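Purine nucleoside phosphorylase (PDB 6TK9) catalyses the phosphorolysis of purine nucleosides, probably inosine and guanosine, to the free base and ribose 1-phosphate. Local coordinates at residues A[6-11]-A[49-54]; A[107-112]-A[224-229]; A[129-134]-A[157-162]. All blocks are in the same frame, centred on the assembly; numbering follows the deposited sequence.

Interaction 1. Residues A[6-11]-A[49-54]; sequences IQEAVA and IPHFPV
H51 takes the left-handed conformation (positive phi) that glycine favours at this position of a type II turn, and from there it reaches across to E8 on helix 4-14. It is the third residue of a type II beta turn running from I49 to F52, with P50 in the second position; the turn is closed by F52 N donating to I49 O at 3.2 Å. The turn belongs to the loop between strands 39-45 and 63-66. CG of H51 stands beside its own backbone N and anti to the carbonyl carbon (chi1 -47°), which carries the imidazole out toward the helix. H51 NE2 then donates to E8 OE1 over 2.8 Å, but the bond is bent, with 136° at the hydrogen. The donor arrives from above the carboxylate, 38° out of its plane, and the oxygen is likewise tilted from the imidazole plane. This His-carboxylate pair sits toward the solvent side, where the E8 side chain is exposed and K5 and E1 also pack nearby. An alanine here would remove the imidazole and would probably leave E8 without its mate and free to turn, so that the turn lost its polar tie to the helix. Deeper in, the contact is van der Waals, largely between carbons. The methyl of A9 lies beside the turn, with P50 O 3.6 Å from A9 CB and I49 CG2 3.8 Å from the same carbon. P50 lies alongside the helix backbone, its CG 4.1 Å from E8 O. Behind them helix 94-102 closes the layer, V98 packing on A9 and P95 on F52. The F52 ring is approached at its edge by A9 CB, loosely, near CE1, while one of its faces carries I49 CD1, 3.8 Å above the plane and over the ring centre.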
loop_
_atom_site.group_PDB
_atom_site.type_symbol
_atom_site.label_atom_id
_atom_site.label_comp_id
_atom_site.label_asym_id
_atom_site.label_seq_id
_atom_site.Cartn_x
_atom_site.Cartn_y
_atom_site.Cartn_z
ATOM N N ILE A 6 25.901 5.198 35.410
ATOM C CA ILE A 6 25.095 6.453 35.380
ATOM C C ILE A 6 25.497 7.308 36.587
ATOM O O ILE A 6 25.848 8.475 36.385
ATOM C CB ILE A 6 23.581 6.150 35.337
ATOM C CG1 ILE A 6 23.156 5.591 33.983
ATOM C CG2 ILE A 6 22.747 7.368 35.694
ATOM C CD1 ILE A 6 21.717 5.117 33.966
ATOM N N GLN A 7 25.474 6.740 37.791
ATOM C CA GLN A 7 25.839 7.451 39.046
ATOM C C GLN A 7 27.313 7.892 38.996
ATOM O O GLN A 7 27.596 8.967 39.527
ATOM C CB GLN A 7 25.513 6.589 40.268
ATOM C CG GLN A 7 24.013 6.431 40.554
ATOM C CD GLN A 7 23.228 7.722 40.659
ATOM O OE1 GLN A 7 23.634 8.684 41.312
ATOM N NE2 GLN A 7 22.075 7.753 40.008
ATOM N N GLU A 8 28.215 7.119 38.386
ATOM C CA GLU A 8 29.628 7.532 38.205
ATOM C C GLU A 8 29.608 8.861 37.453
ATOM O O GLU A 8 30.317 9.793 37.888
ATOM C CB GLU A 8 30.479 6.499 37.457
ATOM C CG GLU A 8 31.149 5.452 38.340
ATOM C CD GLU A 8 32.516 4.952 37.870
ATOM O OE1 GLU A 8 32.839 5.116 36.684
ATOM O OE2 GLU A 8 33.270 4.389 38.701
ATOM N N ALA A 9 28.788 8.949 36.402
ATOM C CA ALA A 9 28.690 10.128 35.504
ATOM C C ALA A 9 27.936 11.257 36.216
ATOM O O ALA A 9 28.412 12.385 36.188
ATOM C CB ALA A 9 28.040 9.765 34.186
ATOM N N VAL A 10 26.795 10.970 36.828
ATOM C CA VAL A 10 26.032 11.994 37.590
ATOM C C VAL A 10 27.001 12.661 38.579
ATOM O O VAL A 10 27.171 13.903 38.497
ATOM C CB VAL A 10 24.803 11.384 38.288
ATOM C CG1 VAL A 10 24.188 12.328 39.313
ATOM C CG2 VAL A 10 23.759 10.948 37.275
ATOM N N ALA A 11 27.652 11.855 39.426
ATOM C CA ALA A 11 28.624 12.279 40.468
ATOM C C ALA A 11 29.721 13.175 39.868
ATOM O O ALA A 11 30.061 14.190 40.498
ATOM C CB ALA A 11 29.214 11.068 41.153
ATOM N N ILE A 49 33.624 13.092 30.823
ATOM C CA ILE A 49 32.558 12.479 31.675
ATOM C C ILE A 49 32.689 10.964 31.590
ATOM O O ILE A 49 32.687 10.384 30.509
ATOM C CB ILE A 49 31.132 12.931 31.288
ATOM C CG1 ILE A 49 30.990 14.450 31.208
ATOM C CG2 ILE A 49 30.100 12.332 32.244
ATOM C CD1 ILE A 49 29.663 14.891 30.637
ATOM N N PRO A 50 32.797 10.268 32.734
ATOM C CA PRO A 50 32.855 8.810 32.736
ATOM C C PRO A 50 31.760 8.155 31.884
ATOM O O PRO A 50 30.629 8.457 32.088
ATOM C CB PRO A 50 32.650 8.458 34.221
ATOM C CG PRO A 50 33.173 9.651 34.977
ATOM C CD PRO A 50 32.899 10.845 34.083
ATOM N N HIS A 51 32.154 7.268 30.966
ATOM C CA HIS A 51 31.279 6.361 30.173
ATOM C C HIS A 51 30.512 7.144 29.103
ATOM O O HIS A 51 29.559 6.578 28.546
ATOM C CB HIS A 51 30.310 5.596 31.085
ATOM C CG HIS A 51 30.957 4.984 32.279
ATOM N ND1 HIS A 51 31.958 4.041 32.170
ATOM C CD2 HIS A 51 30.754 5.181 33.603
ATOM C CE1 HIS A 51 32.349 3.685 33.379
ATOM N NE2 HIS A 51 31.623 4.369 34.276
ATOM N N PHE A 52 30.889 8.396 28.834
ATOM C CA PHE A 52 30.200 9.254 27.838
ATOM C C PHE A 52 30.823 8.986 26.474
ATOM O O PHE A 52 32.047 8.997 26.319
ATOM C CB PHE A 52 30.255 10.740 28.204
ATOM C CG PHE A 52 28.951 11.380 28.627
ATOM C CD1 PHE A 52 28.378 11.095 29.858
ATOM C CD2 PHE A 52 28.324 12.311 27.814
ATOM C CE1 PHE A 52 27.202 11.710 30.254
ATOM C CE2 PHE A 52 27.163 12.943 28.223
ATOM C CZ PHE A 52 26.608 12.644 29.443
ATOM N N PRO A 53 29.983 8.725 25.451
ATOM C CA PRO A 53 30.465 8.625 24.084
ATOM C C PRO A 53 30.829 10.040 23.625
ATOM O O PRO A 53 30.129 10.947 24.006
ATOM C CB PRO A 53 29.261 8.035 23.352
ATOM C CG PRO A 53 28.086 8.622 24.092
ATOM C CD PRO A 53 28.522 8.592 25.545
ATOM N N VAL A 54 31.912 10.187 22.862
ATOM C CA VAL A 54 32.332 11.493 22.281
ATOM C C VAL A 54 31.749 11.597 20.871
ATOM O O VAL A 54 31.759 10.605 20.144
ATOM C CB VAL A 54 33.863 11.693 22.277
ATOM C CG1 VAL A 54 34.456 11.415 23.647
ATOM C CG2 VAL A 54 34.560 10.865 21.207
#

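Interaction 2. Residues A[107-112]-A[224-229]; sequences FLLTSA and ARVLGL. With PO4 (phosphate ion), chain G.
F107 to T110 pair in parallel with V226 to L229, the strand axes 4.6 Å apart and crossing at -22°, with hydrogen bonds falling on alternate residues of each strand. F107 N takes R225 O and F107 O takes L227 N; L109 does the same one step on, its N reaching L227 O at 2.7 Å and its O receiving L229 N. The bond from S111 N to L229 O is weak, but the pairing runs on, S111 bonding to T231 as well. The tightest side-chain meeting is between L109 and V226: L109 CD1 comes within 3.5 Å of V226 CG1, the V226 branch that lies anti to the backbone N (chi1 178°). F107 shares that face, which helix 213-222 covers through L219 and V216. On the other face L108 CD1 rests 4.2 Å from L227 CB, and helix 257-270 packs over L108, T110 and L229. This is the buried core of the alpha/beta phosphorylase fold, a twisted mixed sheet with helices on both faces. G228 opposite L109 adds no side chain to the first face. T110 OG1 bonds to V26 O of strand 23-27 and to G28 N just after it, while S111 OG turns to S230 OG. At A112 the same strand meets a phosphate ion. S29, R80, H82 and S211 also bond to it, consistent with the site for the phosphate substrate. A112 N donates to phosphate O3 at 2.9 Å, and S111 CB lies 3.2 Å from phosphate O4.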
loop_
_atom_site.group_PDB
_atom_site.type_symbol
_atom_site.label_atom_id
_atom_site.label_comp_id
_atom_site.label_asym_id
_atom_site.label_seq_id
_atom_site.Cartn_x
_atom_site.Cartn_y
_atom_site.Cartn_z
ATOM N N PHE A 107 12.314 16.675 28.212
ATOM C CA PHE A 107 13.395 16.710 27.196
ATOM C C PHE A 107 12.842 17.153 25.851
ATOM O O PHE A 107 11.801 16.634 25.440
ATOM C CB PHE A 107 14.041 15.338 27.046
ATOM C CG PHE A 107 15.308 15.153 27.830
ATOM C CD1 PHE A 107 15.272 14.728 29.143
ATOM C CD2 PHE A 107 16.535 15.378 27.236
ATOM C CE1 PHE A 107 16.448 14.547 29.851
ATOM C CE2 PHE A 107 17.711 15.203 27.945
ATOM C CZ PHE A 107 17.664 14.784 29.253
ATOM N N LEU A 108 13.551 18.084 25.212
ATOM C CA LEU A 108 13.317 18.563 23.830
ATOM C C LEU A 108 14.417 17.936 22.970
ATOM O O LEU A 108 15.576 18.318 23.136
ATOM C CB LEU A 108 13.392 20.099 23.791
ATOM C CG LEU A 108 12.122 20.880 24.154
ATOM C CD1 LEU A 108 11.515 20.445 25.488
ATOM C CD2 LEU A 108 12.386 22.375 24.176
ATOM N N LEU A 109 14.090 16.977 22.116
ATOM C CA LEU A 109 15.095 16.360 21.216
ATOM C C LEU A 109 14.998 17.031 19.847
ATOM O O LEU A 109 13.914 17.008 19.277
ATOM C CB LEU A 109 14.822 14.858 21.132
ATOM C CG LEU A 109 14.706 14.145 22.474
ATOM C CD1 LEU A 109 14.192 12.734 22.270
ATOM C CD2 LEU A 109 16.035 14.134 23.204
ATOM N N THR A 110 16.089 17.618 19.364
ATOM C CA THR A 110 16.140 18.367 18.088
ATOM C C THR A 110 17.119 17.658 17.154
ATOM O O THR A 110 18.108 17.091 17.659
ATOM C CB THR A 110 16.500 19.849 18.299
ATOM O OG1 THR A 110 17.921 20.012 18.375
ATOM C CG2 THR A 110 15.835 20.436 19.529
ATOM N N SER A 111 16.850 17.720 15.847
ATOM C CA SER A 111 17.613 17.022 14.782
ATOM C C SER A 111 17.493 17.814 13.479
ATOM O O SER A 111 16.513 18.573 13.319
ATOM C CB SER A 111 17.112 15.603 14.605
ATOM O OG SER A 111 15.692 15.588 14.503
ATOM N N ALA A 112 18.453 17.648 12.581
ATOM C CA ALA A 112 18.267 17.908 11.134
ATOM C C ALA A 112 17.639 16.653 10.510
ATOM O O ALA A 112 18.061 15.542 10.894
ATOM C CB ALA A 112 19.586 18.261 10.484
ATOM N N ALA A 224 10.264 10.054 31.511
ATOM C CA ALA A 224 10.481 11.455 31.088
ATOM C C ALA A 224 9.383 11.862 30.101
ATOM O O ALA A 224 8.823 10.969 29.446
ATOM C CB ALA A 224 11.856 11.579 30.468
ATOM N N ARG A 225 9.077 13.155 30.005
ATOM C CA ARG A 225 8.248 13.719 28.916
ATOM C C ARG A 225 9.198 14.163 27.805
ATOM O O ARG A 225 10.312 14.558 28.131
ATOM C CB ARG A 225 7.407 14.896 29.402
ATOM C CG ARG A 225 6.558 14.609 30.631
ATOM C CD ARG A 225 6.280 15.902 31.380
ATOM N NE ARG A 225 5.148 16.616 30.821
ATOM C CZ ARG A 225 5.047 17.939 30.666
ATOM N NH1 ARG A 225 6.047 18.754 30.969
ATOM N NH2 ARG A 225 3.926 18.439 30.164
ATOM N N VAL A 226 8.785 14.024 26.543
ATOM C CA VAL A 226 9.657 14.173 25.336
ATOM C C VAL A 226 8.902 15.037 24.319
ATOM O O VAL A 226 7.701 14.820 24.120
ATOM C CB VAL A 226 10.040 12.809 24.716
ATOM C CG1 VAL A 226 10.885 12.946 23.454
ATOM C CG2 VAL A 226 10.732 11.887 25.702
ATOM N N LEU A 227 9.599 15.986 23.706
ATOM C CA LEU A 227 9.131 16.784 22.545
ATOM C C LEU A 227 10.227 16.693 21.484
ATOM O O LEU A 227 11.406 16.893 21.845
ATOM C CB LEU A 227 8.880 18.228 23.000
ATOM C CG LEU A 227 8.195 19.142 21.989
ATOM C CD1 LEU A 227 7.790 20.445 22.644
ATOM C CD2 LEU A 227 9.099 19.431 20.812
ATOM N N GLY A 228 9.848 16.360 20.247
ATOM C CA GLY A 228 10.775 16.152 19.123
ATOM C C GLY A 228 10.579 17.220 18.064
ATOM O O GLY A 228 9.433 17.439 17.650
ATOM N N LEU A 229 11.654 17.878 17.644
ATOM C CA LEU A 229 11.601 18.886 16.573
ATOM C C LEU A 229 12.750 18.592 15.626
ATOM O O LEU A 229 13.875 18.330 16.090
ATOM C CB LEU A 229 11.705 20.316 17.112
ATOM C CG LEU A 229 10.717 20.717 18.206
ATOM C CD1 LEU A 229 11.066 22.110 18.715
ATOM C CD2 LEU A 229 9.270 20.674 17.718
HETATM P P PO4 G . 21.028 14.901 13.800
HETATM O O1 PO4 G . 21.964 14.453 14.934
HETATM O O2 PO4 G . 21.738 14.765 12.456
HETATM O O3 PO4 G . 20.612 16.347 13.981
HETATM O O4 PO4 G . 19.773 14.035 13.850
#

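Interaction 3. Residues A[129-134]-A[157-162]; sequences LDYINF and EAYDPE
Y159 sets the edge of its ring against the backbone of D130 and Y131, in the second half of strand 124-133, bringing the loop ahead of helix 161-173 down onto the mixed sheet. CE2 of Y159 sits 3.6 Å from D130 C, and CD2 of the same ring is 3.7 Å from L129 C. Beyond that edge, Y131 CB is 4.1 Å from Y159 CE2. Y131 answers from the strand: its CG stands between its own N and carbonyl carbon (chi1 74°), turning the ring toward the loop so that A158 CB lies in the ring plane, 4.0 Å from Y131 CE2. The contact is thus van der Waals in character, and the polar ends find partners around it. Y159 OH bonds to H128 ND1, the two rings meeting nearly at right angles. Helix 213-222 packs on the group, V216 touching both A158 and Y159, and I217 touching Y131. Strand and loop are both gripped by a second subunit: its A195 N donates to D130 OD2 and its S193 OG bonds to Y131 O on the strand, while its R194 forms a salt bridge with E157 on the loop. After the tyrosine the chain enters helix 161-173 through D160, the N-cap residue. D160 OD1 accepts from L163 N and, in a weak capping bond of 2.8 Å, from E162 N.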
loop_
_atom_site.group_PDB
_atom_site.type_symbol
_atom_site.label_atom_id
_atom_site.label_comp_id
_atom_site.label_asym_id
_atom_site.label_seq_id
_atom_site.Cartn_x
_atom_site.Cartn_y
_atom_site.Cartn_z
ATOM N N LEU A 129 5.103 13.770 15.904
ATOM C CA LEU A 129 3.860 13.169 16.448
ATOM C C LEU A 129 4.083 11.707 16.801
ATOM O O LEU A 129 3.428 11.250 17.719
ATOM C CB LEU A 129 2.760 13.297 15.404
ATOM C CG LEU A 129 2.345 14.731 15.125
ATOM C CD1 LEU A 129 1.163 14.773 14.164
ATOM C CD2 LEU A 129 2.009 15.442 16.426
ATOM N N ASP A 130 4.958 11.009 16.072
ATOM C CA ASP A 130 5.270 9.568 16.305
ATOM C C ASP A 130 6.561 9.195 15.574
ATOM O O ASP A 130 7.108 10.041 14.826
ATOM C CB ASP A 130 4.119 8.684 15.826
ATOM C CG ASP A 130 3.916 7.419 16.624
ATOM O OD1 ASP A 130 4.653 7.234 17.596
ATOM O OD2 ASP A 130 3.033 6.618 16.233
ATOM N N TYR A 131 7.039 7.970 15.770
ATOM C CA TYR A 131 8.337 7.510 15.212
ATOM C C TYR A 131 8.176 6.104 14.629
ATOM O O TYR A 131 7.277 5.293 15.028
ATOM C CB TYR A 131 9.448 7.559 16.279
ATOM C CG TYR A 131 9.366 6.462 17.311
ATOM C CD1 TYR A 131 9.771 5.174 17.016
ATOM C CD2 TYR A 131 8.816 6.689 18.553
ATOM C CE1 TYR A 131 9.620 4.137 17.922
ATOM C CE2 TYR A 131 8.703 5.672 19.491
ATOM C CZ TYR A 131 9.089 4.382 19.171
ATOM O OH TYR A 131 8.962 3.365 20.076
ATOM N N ILE A 132 9.065 5.803 13.703
ATOM C CA ILE A 132 9.222 4.452 13.105
ATOM C C ILE A 132 10.690 4.087 13.281
ATOM O O ILE A 132 11.530 4.946 12.921
ATOM C CB ILE A 132 8.818 4.461 11.621
ATOM C CG1 ILE A 132 7.297 4.435 11.441
ATOM C CG2 ILE A 132 9.497 3.309 10.892
ATOM C CD1 ILE A 132 6.840 4.684 9.999
ATOM N N ASN A 133 10.980 2.884 13.786
ATOM C CA ASN A 133 12.374 2.382 13.913
ATOM C C ASN A 133 12.653 1.453 12.739
ATOM O O ASN A 133 12.146 0.341 12.785
ATOM C CB ASN A 133 12.610 1.707 15.266
ATOM C CG ASN A 133 14.010 1.171 15.449
ATOM O OD1 ASN A 133 14.338 0.694 16.518
ATOM N ND2 ASN A 133 14.855 1.290 14.444
ATOM N N PHE A 134 13.423 1.908 11.745
ATOM C CA PHE A 134 13.892 1.109 10.575
ATOM C C PHE A 134 15.406 0.886 10.654
ATOM O O PHE A 134 16.018 0.606 9.614
ATOM C CB PHE A 134 13.549 1.817 9.258
ATOM C CG PHE A 134 13.555 0.929 8.041
ATOM C CD1 PHE A 134 12.592 -0.051 7.870
ATOM C CD2 PHE A 134 14.543 1.056 7.081
ATOM C CE1 PHE A 134 12.593 -0.854 6.741
ATOM C CE2 PHE A 134 14.555 0.244 5.958
ATOM C CZ PHE A 134 13.574 -0.699 5.784
ATOM N N GLU A 157 1.838 7.441 22.818
ATOM C CA GLU A 157 1.994 8.801 23.392
ATOM C C GLU A 157 3.465 8.954 23.788
ATOM O O GLU A 157 3.725 9.521 24.849
ATOM C CB GLU A 157 1.060 8.993 24.599
ATOM C CG GLU A 157 -0.382 9.301 24.231
ATOM C CD GLU A 157 -1.108 8.190 23.483
ATOM O OE1 GLU A 157 -1.299 7.119 24.089
ATOM O OE2 GLU A 157 -1.461 8.387 22.280
ATOM N N ALA A 158 4.389 8.412 22.989
ATOM C CA ALA A 158 5.848 8.527 23.224
ATOM C C ALA A 158 6.193 10.019 23.231
ATOM O O ALA A 158 6.844 10.505 24.184
ATOM C CB ALA A 158 6.623 7.781 22.166
ATOM N N TYR A 159 5.716 10.732 22.214
ATOM C CA TYR A 159 5.756 12.207 22.155
ATOM C C TYR A 159 4.599 12.733 23.021
ATOM O O TYR A 159 3.416 12.422 22.719
ATOM C CB TYR A 159 5.782 12.614 20.692
ATOM C CG TYR A 159 7.045 12.235 19.949
ATOM C CD1 TYR A 159 8.238 12.918 20.164
ATOM C CD2 TYR A 159 7.044 11.251 18.970
ATOM C CE1 TYR A 159 9.387 12.620 19.446
ATOM C CE2 TYR A 159 8.182 10.949 18.238
ATOM C CZ TYR A 159 9.360 11.625 18.489
ATOM O OH TYR A 159 10.487 11.336 17.789
ATOM N N ASP A 160 4.941 13.426 24.120
ATOM C CA ASP A 160 3.978 13.935 25.127
ATOM C C ASP A 160 2.889 14.718 24.416
ATOM O O ASP A 160 3.196 15.624 23.645
ATOM C CB ASP A 160 4.610 14.830 26.194
ATOM C CG ASP A 160 3.623 15.191 27.304
ATOM O OD1 ASP A 160 2.986 16.262 27.179
ATOM O OD2 ASP A 160 3.490 14.399 28.283
ATOM N N PRO A 161 1.602 14.356 24.647
ATOM C CA PRO A 161 0.463 15.063 24.061
ATOM C C PRO A 161 0.280 16.507 24.560
ATOM O O PRO A 161 -0.173 17.313 23.767
ATOM C CB PRO A 161 -0.749 14.213 24.477
ATOM C CG PRO A 161 -0.163 12.881 24.824
ATOM C CD PRO A 161 1.170 13.204 25.451
ATOM N N GLU A 162 0.613 16.814 25.822
ATOM C CA GLU A 162 0.500 18.209 26.350
ATOM C C GLU A 162 1.556 19.087 25.652
ATOM O O GLU A 162 1.249 20.255 25.301
ATOM C CB GLU A 162 0.637 18.283 27.879
ATOM C CG GLU A 162 -0.650 18.038 28.674
ATOM C CD GLU A 162 -0.608 18.536 30.125
ATOM O OE1 GLU A 162 0.018 17.859 30.982
ATOM O OE2 GLU A 162 -1.188 19.621 30.407
#

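Along the chain interaction 1 closes before interaction 2 opens, and interaction 3 is nested within the loop that interaction 2 closes. Interaction 1 stands apart at the periphery, its centre about 21 Å from that of interaction 2 and 27 Å from that of interaction 3. Interactions 2 and 3 lie about 10 Å apart, centre to centre, and both reach the same sheet, where strands 225-235 and 124-133 are antiparallel neighbours. They touch directly: D160 N probably donates to V226 O at 3.1 Å. Helix 213-222 also packs on both, V216 reaching L109, A158 and Y159. The sheet thus links a phosphate-holding strand with a strand at a subunit interface of the six-chain assembly.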